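Local coordinates for uncharacterized protein (Leishmania major, PDB 2B4W) that is of unknown function but belongs to the DUF1861 family of the beta-fructosidase clan, which suggests a link to carbohydrate binding or processing, at residues 191-196 with 206-211. Residues are numbered along the deposited sequence; the frame is centred on the assembly and turned at random.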
loop_
_atom_site.group_PDB
_atom_site.type_symbol
_atom_site.label_atom_id
_atom_site.label_comp_id
_atom_site.label_asym_id
_atom_site.label_seq_id
_atom_site.Cartn_x
_atom_site.Cartn_y
_atom_site.Cartn_z
ATOM N N GLY A 191 -9.158 -2.387 2.118
ATOM C CA GLY A 191 -8.549 -1.324 1.363
ATOM C C GLY A 191 -7.568 -1.788 0.297
ATOM O O GLY A 191 -6.953 -2.851 0.363
ATOM N N VAL A 192 -7.451 -0.943 -0.715
ATOM C CA VAL A 192 -6.428 -0.997 -1.734
ATOM C C VAL A 192 -5.214 -0.276 -1.151
ATOM O O VAL A 192 -5.347 0.772 -0.533
ATOM C CB VAL A 192 -6.856 -0.360 -3.054
ATOM C CG1 VAL A 192 -5.675 -0.309 -4.025
ATOM C CG2 VAL A 192 -8.016 -1.118 -3.682
ATOM N N ASN A 193 -4.046 -0.857 -1.317
ATOM C CA ASN A 193 -2.806 -0.280 -0.816
ATOM C C ASN A 193 -1.926 0.139 -1.989
ATOM O O ASN A 193 -1.241 1.146 -1.934
ATOM C CB ASN A 193 -2.084 -1.272 0.087
ATOM C CG ASN A 193 -2.762 -1.390 1.449
ATOM O OD1 ASN A 193 -3.595 -2.262 1.653
ATOM N ND2 ASN A 193 -2.373 -0.472 2.328
ATOM N N GLN A 194 -1.935 -0.657 -3.058
ATOM C CA GLN A 194 -1.218 -0.308 -4.277
ATOM C C GLN A 194 -1.995 -0.885 -5.465
ATOM O O GLN A 194 -2.279 -2.095 -5.478
ATOM C CB GLN A 194 0.228 -0.795 -4.232
ATOM C CG GLN A 194 1.144 -0.247 -5.330
ATOM C CD GLN A 194 1.469 1.207 -5.058
ATOM O OE1 GLN A 194 1.520 1.623 -3.902
ATOM N NE2 GLN A 194 1.675 2.001 -6.097
ATOM N N ALA A 195 -2.310 0.010 -6.399
ATOM C CA ALA A 195 -2.906 -0.305 -7.690
ATOM C C ALA A 195 -1.897 -0.250 -8.837
ATOM O O ALA A 195 -0.993 0.573 -8.938
ATOM C CB ALA A 195 -4.095 0.593 -8.004
ATOM N N TYR A 196 -2.067 -1.193 -9.758
ATOM C CA TYR A 196 -1.221 -1.424 -10.912
ATOM C C TYR A 196 -2.037 -1.449 -12.198
ATOM O O TYR A 196 -3.136 -2.004 -12.176
ATOM C CB TYR A 196 -0.490 -2.772 -10.805
ATOM C CG TYR A 196 0.415 -2.819 -9.580
ATOM C CD1 TYR A 196 -0.071 -3.111 -8.326
ATOM C CD2 TYR A 196 1.773 -2.533 -9.723
ATOM C CE1 TYR A 196 0.754 -3.150 -7.213
ATOM C CE2 TYR A 196 2.600 -2.562 -8.625
ATOM C CZ TYR A 196 2.088 -2.871 -7.378
ATOM O OH TYR A 196 2.932 -2.884 -6.284
ATOM N N ILE A 206 -3.372 -4.578 -5.068
ATOM C CA ILE A 206 -2.833 -5.224 -3.885
ATOM C C ILE A 206 -3.398 -4.518 -2.670
ATOM O O ILE A 206 -3.279 -3.299 -2.561
ATOM C CB ILE A 206 -1.297 -5.184 -3.875
ATOM C CG1 ILE A 206 -0.681 -5.890 -5.088
ATOM C CG2 ILE A 206 -0.714 -5.725 -2.578
ATOM C CD1 ILE A 206 -1.034 -7.366 -5.118
ATOM N N GLY A 207 -4.033 -5.221 -1.735
ATOM C CA GLY A 207 -4.556 -4.494 -0.573
ATOM C C GLY A 207 -4.707 -5.342 0.663
ATOM O O GLY A 207 -3.985 -6.313 0.852
ATOM N N HIS A 208 -5.663 -4.976 1.516
ATOM C CA HIS A 208 -5.894 -5.687 2.760
ATOM C C HIS A 208 -7.362 -6.093 2.891
ATOM O O HIS A 208 -8.243 -5.333 2.481
ATOM C CB HIS A 208 -5.455 -4.863 3.962
ATOM C CG HIS A 208 -6.073 -3.566 4.322
ATOM N ND1 HIS A 208 -5.774 -2.367 3.712
ATOM C CD2 HIS A 208 -6.979 -3.252 5.291
ATOM C CE1 HIS A 208 -6.480 -1.391 4.267
ATOM N NE2 HIS A 208 -7.226 -1.903 5.233
ATOM N N TYR A 209 -7.565 -7.279 3.448
ATOM C CA TYR A 209 -8.917 -7.755 3.771
ATOM C C TYR A 209 -8.908 -7.966 5.285
ATOM O O TYR A 209 -7.952 -8.523 5.825
ATOM C CB TYR A 209 -9.352 -8.991 3.011
ATOM C CG TYR A 209 -10.855 -9.187 2.928
ATOM C CD1 TYR A 209 -11.576 -9.752 3.972
ATOM C CD2 TYR A 209 -11.561 -8.798 1.804
ATOM C CE1 TYR A 209 -12.945 -9.925 3.894
ATOM C CE2 TYR A 209 -12.934 -8.966 1.709
ATOM C CZ TYR A 209 -13.628 -9.533 2.760
ATOM O OH TYR A 209 -14.999 -9.701 2.668
ATOM N N SER A 210 -9.949 -7.448 5.932
ATOM C CA SER A 210 -9.947 -7.407 7.392
ATOM C C SER A 210 -11.272 -7.919 7.951
ATOM O O SER A 210 -12.337 -7.694 7.369
ATOM C CB SER A 210 -9.661 -5.993 7.892
ATOM O OG SER A 210 -8.685 -5.282 7.158
ATOM N N TYR A 211 -11.178 -8.595 9.096
ATOM C CA TYR A 211 -12.404 -8.986 9.790
ATOM C C TYR A 211 -12.203 -9.281 11.277
ATOM O O TYR A 211 -11.123 -9.575 11.785
ATOM C CB TYR A 211 -13.028 -10.204 9.112
ATOM C CG TYR A 211 -12.086 -11.371 8.933
ATOM C CD1 TYR A 211 -11.102 -11.365 7.955
ATOM C CD2 TYR A 211 -12.188 -12.492 9.750
ATOM C CE1 TYR A 211 -10.244 -12.441 7.795
ATOM C CE2 TYR A 211 -11.337 -13.566 9.593
ATOM C CZ TYR A 211 -10.365 -13.537 8.619
ATOM O OH TYR A 211 -9.529 -14.622 8.487
#
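Gly191 and His208 form an antiparallel hydrogen-bonded pair, Val192 and Gly207 the non-hydrogen-bonded pair beside it, and a classic beta bulge at Asn193 and Gln194, both facing Ile206, then shifts the register by one residue. The two strands, 188-198 and 203-211, make a beta hairpin of two inner strands in a five-stranded antiparallel sheet, consistent with one blade of the beta-propeller expected for this clan. Ile206 O marks the bulge by accepting two backbone bonds, from Asn193 N (2.8 Å) and Gln194 N (3.0 Å), while Ile206 N returns a bond to Gln194 O at 2.7 Å. In the non-hydrogen-bonded pair, Gly207 brings its CA to 3.1 Å from Gly191 O in a CA-H...O contact.

The end of the Asn193 side chain comes back to the imidazole of His208, and the two side chains cross at about a right angle, their planes 50° apart. On His208, CG sits between the backbone N and the carbonyl carbon (chi1 63°), which swings the ring back over Gly191; Gly191 N lies over the centre of one face, and CE1 packs 3.6 Å from Gly191 CA. Phe265 and Tyr224 also meet this ring. At the far end, Tyr196 touches Ile206 CG1 with CE1 at 3.8 Å, and the Tyr196 hydroxyl is hydrogen-bonded to Ile269 O, while Gln194 directs NE2 to Ile86 O. The buried Asn193-His208 pair is joined by a nearly straight bond (169° at the hydrogen): ND1 donates in its ring plane to Asn193 OD1, 3.0 Å away.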